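Local coordinates for protein yxeP (Bacillus subtilis, PDB 1YSJ) that probably catalyses the deacetylation of N-acetylcysteine to cysteine and acetate, using two divalent metal ions per subunit, in the breakdown of S-(2-succino)cysteine, at residues P90-A96 against T148-Q154; M119-G123 against W373-F378; M200-F206 against E274-F280; V209-K213 against Y303-A307. The protein carries 1 engineered substitution. All coordinates share one frame; numbering follows the deposited sequence.

How the contacts relate
Contacts 1 and 2 belong to the metal-binding domain, contacts 3 and 4 to a smaller antiparallel sheet consistent with the M20 dimerisation domain. Contact 1 pairs strands 91-97 and 148-154 of the large mixed sheet; contact 2, its centre about 25 Å away, joins two loops at the nickel pair. Along the chain contacts 1 and 2 alternate, as do 3 and 4, which are both nested within the loop that contact 2 closes. Strand 197-211 serves contact 3 with 270-278 on one edge and contact 4 with 306-320 on the other, centres about 25 Å apart. Contact 3 approaches contact 2 to about 4 Å between nearest atoms and meets the second subunit; contact 4 lies far from the metals.

Contact 1. Residues P90-A96 against T148-Q154; sequences PVIAIRA and TVRFIFQ
Arg95 and Gln154 meet at the C-terminal end of two parallel strands, 91-96 and 148-154, neighbours in the large mixed sheet. Backbone bonds hold the strands in register, ending with Gln154 N to Ala96 O (2.8 Å). The Arg95 side chain leaves on the face shared with Ala93 and Ile152. Its CB lies near Ile152 O, and CG runs beside Ile152 CG2 at 4.2 Å. A bend at chi2 (-86°) then turns the chain so that CD passes Gln154 OE1 and NE donates to that oxygen at 3.0 Å. Arg95 NH2 reaches the same Gln154 OE1 at 3.2 Å, a side-on grip with the oxygen in the guanidinium plane but both nitrogens above one face of the amide. NH2 also forms salt bridges to Glu349 and Asp350, while NH1 has a long, weak ion pair with Asp97. Tyr354 OH also hydrogen-bonds Gln154 OE1, and Asp350 takes its NE2. On the other face, Ile94 CD1 packs on Val149 CG1 at 3.7 Å. A methionine in place of Arg95 would probably leave Glu349 and Asp350 without this positive partner and Gln154 OE1 without two of its donors. The chemistry is thus divided: apolar packing on the Ile94 face, and at the C-terminal ends a buried arginine whose side chain comes within about 7 Å of a nickel, its charge likely balanced by the two acids.

Contact 2. Residues M119-G123 against W373-F378; sequences MHACG and WHHPAF. With NI (nickel (II) ion), chain D; NI (nickel (II) ion), chain C.
Met119, present as selenomethionine, and Pro376 open a loop-to-loop contact that builds part of the dinuclear nickel site of this M20-family peptidase fold. Met119 SE comes to 3.3 Å from Pro376 O, and its CE lies against the Pro376 CA. His120, the centre of an inverse gamma turn, brings the chain round to Ala121, whose CB faces His375 O. Ala121 O then accepts a hydrogen bond from His374 N at 2.8 Å, the donor standing above the carbonyl plane. With CG anti to its backbone N (chi1 169°), Phe378 lays one ring face against Ala121 O and Cys122 N, the Ala121 O being 3.2 Å from Phe378 CG. Cys122 turns its SG out to the metals, passing the Trp373 indole obliquely and meeting the His374 ring at its edge. The Cys122 sulfur bridges the pair: SG lies 2.5 Å from the chain C nickel and 2.6 Å from the chain D nickel, which His374 NE2 binds at 2.3 Å, and one water also binds both. His124 and His182 complete the protein ligands of the chain C nickel and Glu158 those of the other, while the Trp373 NE1 is held by Asn183 O. Gly123, the N-cap of helix 124-139, has a positive phi, and a side chain there would crowd Phe378, whose CE2 already approaches Gly123 N to 3.3 Å.

Contact 3. Residues M200-F206 against E274-F280; sequences MASVDRF and EGTVRTF
Ser202 and Thr279 share the shortest polar contact between these segments, a hydroxyl-to-hydroxyl hydrogen bond with Ser202 OG and Thr279 OG1 2.6 Å apart. Beside it, Ser202 N donates to Thr279 O at 2.9 Å. A water accepts from Ser202 OG and donates to Asp204 OD1 and Val277 O, tying the serine into the antiparallel pairing that follows. There Val277 N meets Asp204 O at 2.8 Å, and Phe206 and Gly275 bond in both directions. Asp204 OD2 forms a salt bridge to Arg285 of helix 282-302.

Packing takes over at the two ends. With its CG wedged between backbone N and carbonyl carbon (chi1 73°), the Phe206 ring folds across the partner strand: Gly275 N sits over its centre and Phe206 CD1 touches Val277 CG2 at 3.7 Å. At the far end, Ala201 CB lies over the Phe280 ring face. On the face that carries Arg205 and Thr276, away from Phe206 and Val277, Trp264 of the second subunit packs on Glu274 and Thr276; Arg205 makes cation-pi contacts with that Trp264 and with Phe312 of its own chain. One side of this sheet thus meets its own helix through apolar groups and the buried Asp204, the other takes part in dimer contacts.

Contact 4. Residues V209-K213 against Y303-A307; sequences VIKGK and YGAQA
Ile210 and Ala307 point to the same side of an antiparallel strand pair and meet through their methyl groups, Ile210 CD1 to Ala307 CB at 3.6 Å. The isoleucine reaches both neighbours with separate branches. CG1 is anti to the carbonyl carbon and a further turn at chi2 (-66°) carries CD1 across to Ala307, while Ile210 CG2 faces Ala305 CB at 4.1 Å. Behind them Ala229 and Ile233 of helix 226-237 close over Ile210. A glycine in place of Ile210 would probably open a gap between the two alanines and that helix.

Lys211 and Gln306 project from the other side of the sheet. They form the hydrogen-bonded pair, Gln306 N to Lys211 O at 2.7 Å and Lys211 N to Gln306 O at 3.1 Å, the first almost straight (176°), the second more bent (160°). Lys211 CE passes 4.2 Å from Gln306 OE1 before NZ continues to a salt bridge with Glu308. Lys213, extended beyond CG, instead runs obliquely over Gln306, with its CG 3.9 Å from Gln306 NE2 and its CE 3.8 Å from Ala305 O.

Before the strand, Gly304 with its positive phi is the C-prime residue of a Schellman motif that ends helix 282-302. The chain thus leaves a helix lying on the sheet and enters 306-320, the outermost strand within this chain, alongside strand 197-211, consistent with the M20 dimerisation domain.

Contact 1. Residues P90-A96 against T148-Q154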
loop_
_atom_site.group_PDB
_atom_site.type_symbol
_atom_site.label_atom_id
_atom_site.label_comp_id
_atom_site.label_asym_id
_atom_site.label_seq_id
_atom_site.Cartn_x
_atom_site.Cartn_y
_atom_site.Cartn_z
ATOM N N PRO A 90 34.693 39.406 16.556
ATOM C CA PRO A 90 33.777 38.273 16.422
ATOM C C PRO A 90 34.104 37.400 15.214
ATOM O O PRO A 90 34.754 37.856 14.264
ATOM C CB PRO A 90 32.399 38.936 16.252
ATOM C CG PRO A 90 32.671 40.358 15.913
ATOM C CD PRO A 90 33.991 40.704 16.501
ATOM N N VAL A 91 33.669 36.145 15.276
ATOM C CA VAL A 91 33.813 35.212 14.170
ATOM C C VAL A 91 32.450 35.032 13.513
ATOM O O VAL A 91 31.457 34.743 14.192
ATOM C CB VAL A 91 34.335 33.831 14.647
ATOM C CG1 VAL A 91 34.549 32.890 13.458
ATOM C CG2 VAL A 91 35.622 33.987 15.434
ATOM N N ILE A 92 32.402 35.219 12.197
ATOM C CA ILE A 92 31.189 34.926 11.426
ATOM C C ILE A 92 31.465 33.851 10.378
ATOM O O ILE A 92 32.617 33.601 10.021
ATOM C CB ILE A 92 30.554 36.189 10.778
ATOM C CG1 ILE A 92 31.502 36.829 9.759
ATOM C CG2 ILE A 92 30.118 37.194 11.856
ATOM C CD1 ILE A 92 30.792 37.670 8.708
ATOM N N ALA A 93 30.407 33.213 9.890
ATOM C CA ALA A 93 30.566 32.102 8.973
ATOM C C ALA A 93 29.828 32.333 7.665
ATOM O O ALA A 93 28.786 32.984 7.638
ATOM C CB ALA A 93 30.116 30.794 9.631
ATOM N N ILE A 94 30.395 31.811 6.582
ATOM C CA ILE A 94 29.756 31.837 5.273
ATOM C C ILE A 94 29.724 30.409 4.716
ATOM O O ILE A 94 30.748 29.726 4.651
ATOM C CB ILE A 94 30.457 32.809 4.292
ATOM C CG1 ILE A 94 30.388 34.246 4.823
ATOM C CG2 ILE A 94 29.810 32.725 2.905
ATOM C CD1 ILE A 94 31.229 35.250 4.033
ATOM N N ARG A 95 28.540 29.968 4.321
ATOM C CA ARG A 95 28.325 28.570 4.011
ATOM C C ARG A 95 27.993 28.331 2.541
ATOM O O ARG A 95 27.181 29.048 1.952
ATOM C CB ARG A 95 27.230 28.012 4.928
ATOM C CG ARG A 95 26.862 26.547 4.718
ATOM C CD ARG A 95 25.805 26.391 3.629
ATOM N NE ARG A 95 24.980 25.216 3.866
ATOM C CZ ARG A 95 23.790 25.011 3.313
ATOM N NH1 ARG A 95 23.277 25.900 2.470
ATOM N NH2 ARG A 95 23.113 23.912 3.611
ATOM N N ALA A 96 28.635 27.314 1.967
ATOM C CA ALA A 96 28.260 26.760 0.663
ATOM C C ALA A 96 28.079 25.243 0.771
ATOM O O ALA A 96 28.765 24.586 1.553
ATOM C CB ALA A 96 29.315 27.094 -0.388
ATOM N N THR A 148 36.850 37.769 12.096
ATOM C CA THR A 148 37.209 36.559 11.377
ATOM C C THR A 148 36.032 35.998 10.586
ATOM O O THR A 148 34.901 35.963 11.075
ATOM C CB THR A 148 37.758 35.503 12.363
ATOM O OG1 THR A 148 38.935 36.019 12.997
ATOM C CG2 THR A 148 38.096 34.190 11.658
ATOM N N VAL A 149 36.311 35.571 9.356
ATOM C CA VAL A 149 35.326 34.862 8.552
ATOM C C VAL A 149 35.724 33.397 8.425
ATOM O O VAL A 149 36.805 33.064 7.929
ATOM C CB VAL A 149 35.126 35.487 7.147
ATOM C CG1 VAL A 149 34.012 34.762 6.404
ATOM C CG2 VAL A 149 34.801 36.973 7.254
ATOM N N ARG A 150 34.840 32.526 8.893
ATOM C CA ARG A 150 35.008 31.096 8.730
ATOM C C ARG A 150 34.185 30.633 7.520
ATOM O O ARG A 150 33.002 30.954 7.406
ATOM C CB ARG A 150 34.573 30.381 10.003
ATOM C CG ARG A 150 35.153 28.997 10.175
ATOM C CD ARG A 150 34.932 28.505 11.594
ATOM N NE ARG A 150 35.846 29.147 12.535
ATOM C CZ ARG A 150 35.743 29.071 13.861
ATOM N NH1 ARG A 150 34.750 28.388 14.422
ATOM N NH2 ARG A 150 36.638 29.688 14.629
ATOM N N PHE A 151 34.825 29.907 6.607
ATOM C CA PHE A 151 34.141 29.385 5.424
ATOM C C PHE A 151 33.809 27.908 5.591
ATOM O O PHE A 151 34.667 27.096 5.947
ATOM C CB PHE A 151 34.976 29.619 4.159
ATOM C CG PHE A 151 35.200 31.067 3.851
ATOM C CD1 PHE A 151 36.256 31.763 4.441
ATOM C CD2 PHE A 151 34.349 31.745 2.983
ATOM C CE1 PHE A 151 36.462 33.108 4.164
ATOM C CE2 PHE A 151 34.547 33.091 2.703
ATOM C CZ PHE A 151 35.604 33.776 3.296
ATOM N N ILE A 152 32.551 27.581 5.328
ATOM C CA ILE A 152 32.023 26.240 5.508
ATOM C C ILE A 152 31.605 25.676 4.152
ATOM O O ILE A 152 30.655 26.156 3.525
ATOM C CB ILE A 152 30.817 26.240 6.497
ATOM C CG1 ILE A 152 31.260 26.751 7.869
ATOM C CG2 ILE A 152 30.191 24.846 6.613
ATOM C CD1 ILE A 152 30.117 27.114 8.795
ATOM N N PHE A 153 32.339 24.670 3.697
ATOM C CA PHE A 153 31.975 23.948 2.491
ATOM C C PHE A 153 31.386 22.614 2.929
ATOM O O PHE A 153 32.098 21.666 3.244
ATOM C CB PHE A 153 33.174 23.815 1.539
ATOM C CG PHE A 153 33.692 25.144 1.040
ATOM C CD1 PHE A 153 34.686 25.830 1.739
ATOM C CD2 PHE A 153 33.172 25.719 -0.115
ATOM C CE1 PHE A 153 35.160 27.058 1.295
ATOM C CE2 PHE A 153 33.640 26.956 -0.573
ATOM C CZ PHE A 153 34.636 27.626 0.134
ATOM N N GLN A 154 30.061 22.580 2.958
ATOM C CA GLN A 154 29.311 21.558 3.656
ATOM C C GLN A 154 28.896 20.398 2.752
ATOM O O GLN A 154 28.304 20.614 1.693
ATOM C CB GLN A 154 28.069 22.198 4.291
ATOM C CG GLN A 154 27.116 21.209 4.941
ATOM C CD GLN A 154 25.694 21.705 4.987
ATOM O OE1 GLN A 154 25.412 22.778 5.531
ATOM N NE2 GLN A 154 24.775 20.918 4.428
#

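Contact 2. Residues M119-G123 against W373-F378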
loop_
_atom_site.group_PDB
_atom_site.type_symbol
_atom_site.label_atom_id
_atom_site.label_comp_id
_atom_site.label_asym_id
_atom_site.label_seq_id
_atom_site.Cartn_x
_atom_site.Cartn_y
_atom_site.Cartn_z
HETATM N N MSE A 119 24.506 14.536 -11.317
HETATM C CA MSE A 119 24.470 15.904 -11.826
HETATM C C MSE A 119 24.302 16.936 -10.722
HETATM O O MSE A 119 23.543 16.726 -9.778
HETATM C CB MSE A 119 23.344 16.078 -12.849
HETATM C CG MSE A 119 23.026 17.528 -13.181
HETATM SE SE MSE A 119 21.442 17.802 -14.277
HETATM C CE MSE A 119 20.417 16.294 -13.708
ATOM N N HIS A 120 25.004 18.056 -10.873
ATOM C CA HIS A 120 24.780 19.238 -10.057
ATOM C C HIS A 120 23.529 19.979 -10.535
ATOM O O HIS A 120 23.618 21.058 -11.126
ATOM C CB HIS A 120 26.014 20.154 -10.091
ATOM C CG HIS A 120 27.009 19.864 -9.011
ATOM N ND1 HIS A 120 26.729 20.049 -7.674
ATOM C CD2 HIS A 120 28.282 19.409 -9.068
ATOM C CE1 HIS A 120 27.784 19.712 -6.953
ATOM N NE2 HIS A 120 28.739 19.317 -7.776
ATOM N N ALA A 121 22.365 19.390 -10.267
ATOM C CA ALA A 121 21.081 19.913 -10.740
ATOM C C ALA A 121 20.454 20.927 -9.779
ATOM O O ALA A 121 19.310 21.341 -9.957
ATOM C CB ALA A 121 20.110 18.761 -11.013
ATOM N N CYS A 122 21.210 21.326 -8.765
ATOM C CA CYS A 122 20.730 22.296 -7.786
ATOM C C CYS A 122 21.675 23.501 -7.657
ATOM O O CYS A 122 21.474 24.361 -6.806
ATOM C CB CYS A 122 20.512 21.612 -6.434
ATOM S SG CYS A 122 19.244 22.391 -5.396
ATOM N N GLY A 123 22.701 23.550 -8.509
ATOM C CA GLY A 123 23.631 24.686 -8.561
ATOM C C GLY A 123 24.645 24.790 -7.425
ATOM O O GLY A 123 25.203 25.858 -7.193
ATOM N N TRP A 373 14.969 23.821 -9.615
ATOM C CA TRP A 373 15.922 22.923 -8.968
ATOM C C TRP A 373 15.577 21.454 -9.233
ATOM O O TRP A 373 14.397 21.078 -9.252
ATOM C CB TRP A 373 15.980 23.181 -7.458
ATOM C CG TRP A 373 16.274 24.609 -7.060
ATOM C CD1 TRP A 373 17.132 25.482 -7.675
ATOM C CD2 TRP A 373 15.726 25.313 -5.938
ATOM N NE1 TRP A 373 17.140 26.689 -7.012
ATOM C CE2 TRP A 373 16.289 26.613 -5.942
ATOM C CE3 TRP A 373 14.817 24.973 -4.929
ATOM C CZ2 TRP A 373 15.970 27.572 -4.975
ATOM C CZ3 TRP A 373 14.499 25.929 -3.967
ATOM C CH2 TRP A 373 15.075 27.214 -3.999
ATOM N N HIS A 374 16.617 20.650 -9.469
ATOM C CA HIS A 374 16.518 19.188 -9.628
ATOM C C HIS A 374 16.105 18.702 -11.020
ATOM O O HIS A 374 16.082 17.499 -11.279
ATOM C CB HIS A 374 15.626 18.564 -8.542
ATOM C CG HIS A 374 16.224 18.607 -7.170
ATOM N ND1 HIS A 374 16.128 17.557 -6.284
ATOM C CD2 HIS A 374 16.939 19.568 -6.539
ATOM C CE1 HIS A 374 16.746 17.873 -5.160
ATOM N NE2 HIS A 374 17.247 19.089 -5.288
ATOM N N HIS A 375 15.792 19.631 -11.916
ATOM C CA HIS A 375 15.460 19.275 -13.285
ATOM C C HIS A 375 16.730 18.824 -14.017
ATOM O O HIS A 375 17.786 19.412 -13.821
ATOM C CB HIS A 375 14.818 20.465 -14.001
ATOM C CG HIS A 375 14.102 20.098 -15.261
ATOM N ND1 HIS A 375 12.738 19.910 -15.314
ATOM C CD2 HIS A 375 14.562 19.878 -16.515
ATOM C CE1 HIS A 375 12.388 19.590 -16.547
ATOM N NE2 HIS A 375 13.476 19.565 -17.296
ATOM N N PRO A 376 16.634 17.760 -14.839
ATOM C CA PRO A 376 17.753 17.311 -15.687
ATOM C C PRO A 376 18.368 18.400 -16.584
ATOM O O PRO A 376 19.557 18.329 -16.906
ATOM C CB PRO A 376 17.123 16.215 -16.552
ATOM C CG PRO A 376 15.990 15.700 -15.741
ATOM C CD PRO A 376 15.454 16.884 -14.984
ATOM N N ALA A 377 17.564 19.386 -16.981
ATOM C CA ALA A 377 18.020 20.465 -17.865
ATOM C C ALA A 377 18.319 21.763 -17.109
ATOM O O ALA A 377 18.494 22.819 -17.724
ATOM C CB ALA A 377 17.002 20.711 -18.980
ATOM N N PHE A 378 18.378 21.669 -15.779
ATOM C CA PHE A 378 18.673 22.806 -14.902
ATOM C C PHE A 378 19.923 23.576 -15.347
ATOM O O PHE A 378 20.961 22.973 -15.640
ATOM C CB PHE A 378 18.826 22.313 -13.456
ATOM C CG PHE A 378 19.384 23.337 -12.509
ATOM C CD1 PHE A 378 18.536 24.182 -11.800
ATOM C CD2 PHE A 378 20.761 23.440 -12.307
ATOM C CE1 PHE A 378 19.049 25.127 -10.906
ATOM C CE2 PHE A 378 21.285 24.384 -11.418
ATOM C CZ PHE A 378 20.423 25.230 -10.716
HETATM NI NI NI D . 18.515 20.398 -3.932
HETATM NI NI NI C . 20.384 23.081 -3.235
HETATM O O HOH W 1 19.090 22.127 -2.255
HETATM O O HOH W 2 21.047 23.615 -1.126
HETATM O O HOH W 3 16.605 21.299 -2.923
#

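Contact 3. Residues M200-F206 against E274-F280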
loop_
_atom_site.group_PDB
_atom_site.type_symbol
_atom_site.label_atom_id
_atom_site.label_comp_id
_atom_site.label_asym_id
_atom_site.label_seq_id
_atom_site.Cartn_x
_atom_site.Cartn_y
_atom_site.Cartn_z
HETATM N N MSE A 200 12.032 29.328 4.117
HETATM C CA MSE A 200 11.832 27.972 3.614
HETATM C C MSE A 200 11.171 27.117 4.675
HETATM O O MSE A 200 11.433 27.278 5.862
HETATM C CB MSE A 200 13.161 27.348 3.179
HETATM C CG MSE A 200 13.921 28.180 2.168
HETATM SE SE MSE A 200 15.516 27.299 1.531
HETATM C CE MSE A 200 14.674 25.928 0.385
ATOM N N ALA A 201 10.318 26.203 4.234
ATOM C CA ALA A 201 9.473 25.428 5.127
ATOM C C ALA A 201 10.248 24.442 5.997
ATOM O O ALA A 201 11.322 23.969 5.624
ATOM C CB ALA A 201 8.404 24.695 4.322
ATOM N N SER A 202 9.691 24.154 7.170
ATOM C CA SER A 202 10.131 23.032 7.976
ATOM C C SER A 202 9.679 21.755 7.278
ATOM O O SER A 202 8.667 21.751 6.580
ATOM C CB SER A 202 9.517 23.112 9.371
ATOM O OG SER A 202 8.100 23.090 9.305
ATOM N N VAL A 203 10.438 20.680 7.435
ATOM C CA VAL A 203 10.036 19.399 6.872
ATOM C C VAL A 203 10.060 18.368 7.983
ATOM O O VAL A 203 11.041 18.261 8.721
ATOM C CB VAL A 203 10.932 18.939 5.680
ATOM C CG1 VAL A 203 10.377 17.660 5.064
ATOM C CG2 VAL A 203 11.035 20.029 4.608
ATOM N N ASP A 204 8.962 17.629 8.108
ATOM C CA ASP A 204 8.829 16.604 9.130
ATOM C C ASP A 204 8.108 15.402 8.569
ATOM O O ASP A 204 7.194 15.539 7.756
ATOM C CB ASP A 204 8.086 17.149 10.348
ATOM C CG ASP A 204 8.866 18.237 11.067
ATOM O OD1 ASP A 204 8.277 19.292 11.363
ATOM O OD2 ASP A 204 10.072 18.047 11.328
ATOM N N ARG A 205 8.534 14.225 9.010
ATOM C CA ARG A 205 7.966 12.964 8.563
ATOM C C ARG A 205 6.951 12.477 9.592
ATOM O O ARG A 205 7.153 12.640 10.795
ATOM C CB ARG A 205 9.086 11.931 8.390
ATOM C CG ARG A 205 8.704 10.684 7.610
ATOM C CD ARG A 205 9.860 9.694 7.538
ATOM N NE ARG A 205 10.028 8.945 8.781
ATOM C CZ ARG A 205 11.051 8.137 9.044
ATOM N NH1 ARG A 205 12.019 7.959 8.152
ATOM N NH2 ARG A 205 11.110 7.506 10.209
ATOM N N PHE A 206 5.855 11.895 9.114
ATOM C CA PHE A 206 4.890 11.239 10.001
ATOM C C PHE A 206 4.490 9.867 9.468
ATOM O O PHE A 206 4.549 9.627 8.267
ATOM C CB PHE A 206 3.651 12.114 10.235
ATOM C CG PHE A 206 2.729 12.207 9.047
ATOM C CD1 PHE A 206 2.857 13.243 8.131
ATOM C CD2 PHE A 206 1.716 11.264 8.856
ATOM C CE1 PHE A 206 2.002 13.335 7.036
ATOM C CE2 PHE A 206 0.866 11.345 7.762
ATOM C CZ PHE A 206 1.010 12.386 6.850
ATOM N N GLU A 274 2.117 7.214 5.402
ATOM C CA GLU A 274 3.169 8.139 5.801
ATOM C C GLU A 274 3.258 9.328 4.857
ATOM O O GLU A 274 2.700 9.305 3.761
ATOM C CB GLU A 274 4.526 7.426 5.981
ATOM C CG GLU A 274 5.217 6.937 4.711
ATOM C CD GLU A 274 6.629 6.404 4.970
ATOM O OE1 GLU A 274 7.062 5.483 4.244
ATOM O OE2 GLU A 274 7.312 6.907 5.895
ATOM N N GLY A 275 3.945 10.372 5.307
ATOM C CA GLY A 275 4.090 11.595 4.533
ATOM C C GLY A 275 4.834 12.680 5.284
ATOM O O GLY A 275 5.503 12.417 6.290
ATOM N N THR A 276 4.704 13.906 4.793
ATOM C CA THR A 276 5.423 15.038 5.355
ATOM C C THR A 276 4.493 16.175 5.742
ATOM O O THR A 276 3.437 16.370 5.140
ATOM C CB THR A 276 6.484 15.599 4.382
ATOM O OG1 THR A 276 5.899 15.773 3.087
ATOM C CG2 THR A 276 7.666 14.664 4.272
ATOM N N VAL A 277 4.911 16.914 6.763
ATOM C CA VAL A 277 4.271 18.156 7.149
ATOM C C VAL A 277 5.246 19.303 6.880
ATOM O O VAL A 277 6.443 19.198 7.168
ATOM C CB VAL A 277 3.857 18.140 8.635
ATOM C CG1 VAL A 277 3.047 19.378 8.973
ATOM C CG2 VAL A 277 3.052 16.887 8.945
ATOM N N ARG A 278 4.726 20.384 6.309
ATOM C CA ARG A 278 5.510 21.578 6.035
ATOM C C ARG A 278 4.844 22.812 6.634
ATOM O O ARG A 278 3.682 23.108 6.348
ATOM C CB ARG A 278 5.733 21.738 4.530
ATOM C CG ARG A 278 6.559 20.606 3.934
ATOM C CD ARG A 278 6.729 20.723 2.436
ATOM N NE ARG A 278 7.436 19.556 1.910
ATOM C CZ ARG A 278 7.967 19.471 0.692
ATOM N NH1 ARG A 278 8.587 18.356 0.324
ATOM N NH2 ARG A 278 7.888 20.492 -0.156
ATOM N N THR A 279 5.587 23.505 7.496
ATOM C CA THR A 279 5.111 24.724 8.154
ATOM C C THR A 279 6.112 25.859 7.950
ATOM O O THR A 279 7.258 25.623 7.563
ATOM C CB THR A 279 4.925 24.528 9.677
ATOM O OG1 THR A 279 6.206 24.532 10.318
ATOM C CG2 THR A 279 4.195 23.222 9.993
ATOM N N PHE A 280 5.678 27.085 8.227
ATOM C CA PHE A 280 6.564 28.244 8.166
ATOM C C PHE A 280 6.782 28.904 9.526
ATOM O O PHE A 280 7.797 29.565 9.736
ATOM C CB PHE A 280 6.081 29.256 7.118
ATOM C CG PHE A 280 6.338 28.818 5.703
ATOM C CD1 PHE A 280 7.592 29.007 5.119
ATOM C CD2 PHE A 280 5.340 28.192 4.960
ATOM C CE1 PHE A 280 7.842 28.593 3.813
ATOM C CE2 PHE A 280 5.581 27.771 3.650
ATOM C CZ PHE A 280 6.832 27.973 3.076
HETATM O O HOH W 4 7.071 20.508 9.501
#

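Contact 4. Residues V209-K213 against Y303-A307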
loop_
_atom_site.group_PDB
_atom_site.type_symbol
_atom_site.label_atom_id
_atom_site.label_comp_id
_atom_site.label_asym_id
_atom_site.label_seq_id
_atom_site.Cartn_x
_atom_site.Cartn_y
_atom_site.Cartn_z
ATOM N N VAL A 209 -0.338 4.148 11.676
ATOM C CA VAL A 209 -0.773 2.756 11.551
ATOM C C VAL A 209 -2.178 2.615 12.142
ATOM O O VAL A 209 -2.413 2.990 13.295
ATOM C CB VAL A 209 0.211 1.775 12.259
ATOM C CG1 VAL A 209 -0.291 0.335 12.171
ATOM C CG2 VAL A 209 1.616 1.882 11.665
ATOM N N ILE A 210 -3.099 2.086 11.336
ATOM C CA ILE A 210 -4.488 1.848 11.749
ATOM C C ILE A 210 -4.773 0.352 11.859
ATOM O O ILE A 210 -4.791 -0.358 10.850
ATOM C CB ILE A 210 -5.514 2.461 10.744
ATOM C CG1 ILE A 210 -5.197 3.930 10.428
ATOM C CG2 ILE A 210 -6.954 2.275 11.251
ATOM C CD1 ILE A 210 -5.344 4.881 11.609
ATOM N N LYS A 211 -5.011 -0.117 13.082
ATOM C CA LYS A 211 -5.324 -1.528 13.318
ATOM C C LYS A 211 -6.497 -1.719 14.286
ATOM O O LYS A 211 -6.889 -0.786 14.986
ATOM C CB LYS A 211 -4.080 -2.292 13.791
ATOM C CG LYS A 211 -3.521 -1.868 15.144
ATOM C CD LYS A 211 -2.155 -2.505 15.386
ATOM C CE LYS A 211 -1.790 -2.529 16.863
ATOM N NZ LYS A 211 -0.376 -2.956 17.092
ATOM N N GLY A 212 -7.045 -2.931 14.322
ATOM C CA GLY A 212 -8.151 -3.260 15.221
ATOM C C GLY A 212 -7.750 -3.419 16.679
ATOM O O GLY A 212 -6.691 -2.946 17.104
ATOM N N LYS A 213 -8.609 -4.088 17.445
ATOM C CA LYS A 213 -8.379 -4.309 18.873
ATOM C C LYS A 213 -8.582 -5.777 19.238
ATOM O O LYS A 213 -7.623 -6.496 19.522
ATOM C CB LYS A 213 -9.306 -3.425 19.717
ATOM C CG LYS A 213 -9.086 -1.923 19.546
ATOM C CD LYS A 213 -10.160 -1.119 20.262
ATOM C CE LYS A 213 -10.018 0.368 19.973
ATOM N NZ LYS A 213 -11.046 1.170 20.692
ATOM N N TYR A 303 -14.489 3.661 14.021
ATOM C CA TYR A 303 -14.547 2.408 13.264
ATOM C C TYR A 303 -14.143 1.165 14.069
ATOM O O TYR A 303 -13.926 0.091 13.500
ATOM C CB TYR A 303 -13.717 2.526 11.979
ATOM C CG TYR A 303 -14.372 3.415 10.954
ATOM C CD1 TYR A 303 -14.081 4.777 10.894
ATOM C CD2 TYR A 303 -15.310 2.900 10.060
ATOM C CE1 TYR A 303 -14.697 5.601 9.961
ATOM C CE2 TYR A 303 -15.932 3.715 9.122
ATOM C CZ TYR A 303 -15.620 5.063 9.077
ATOM O OH TYR A 303 -16.238 5.867 8.147
ATOM N N GLY A 304 -14.062 1.316 15.390
ATOM C CA GLY A 304 -13.678 0.221 16.279
ATOM C C GLY A 304 -12.212 -0.151 16.161
ATOM O O GLY A 304 -11.805 -1.244 16.564
ATOM N N ALA A 305 -11.422 0.765 15.606
ATOM C CA ALA A 305 -9.994 0.561 15.398
ATOM C C ALA A 305 -9.198 1.552 16.239
ATOM O O ALA A 305 -9.770 2.453 16.859
ATOM C CB ALA A 305 -9.653 0.717 13.919
ATOM N N GLN A 306 -7.879 1.376 16.274
ATOM C CA GLN A 306 -7.004 2.322 16.958
ATOM C C GLN A 306 -5.894 2.822 16.041
ATOM O O GLN A 306 -5.462 2.117 15.123
ATOM C CB GLN A 306 -6.433 1.728 18.255
ATOM C CG GLN A 306 -5.483 0.548 18.075
ATOM C CD GLN A 306 -4.835 0.108 19.383
ATOM O OE1 GLN A 306 -3.612 0.173 19.536
ATOM N NE2 GLN A 306 -5.654 -0.338 20.333
ATOM N N ALA A 307 -5.451 4.047 16.294
ATOM C CA ALA A 307 -4.405 4.671 15.497
ATOM C C ALA A 307 -3.098 4.766 16.268
ATOM O O ALA A 307 -3.087 5.081 17.461
ATOM C CB ALA A 307 -4.849 6.053 15.029
#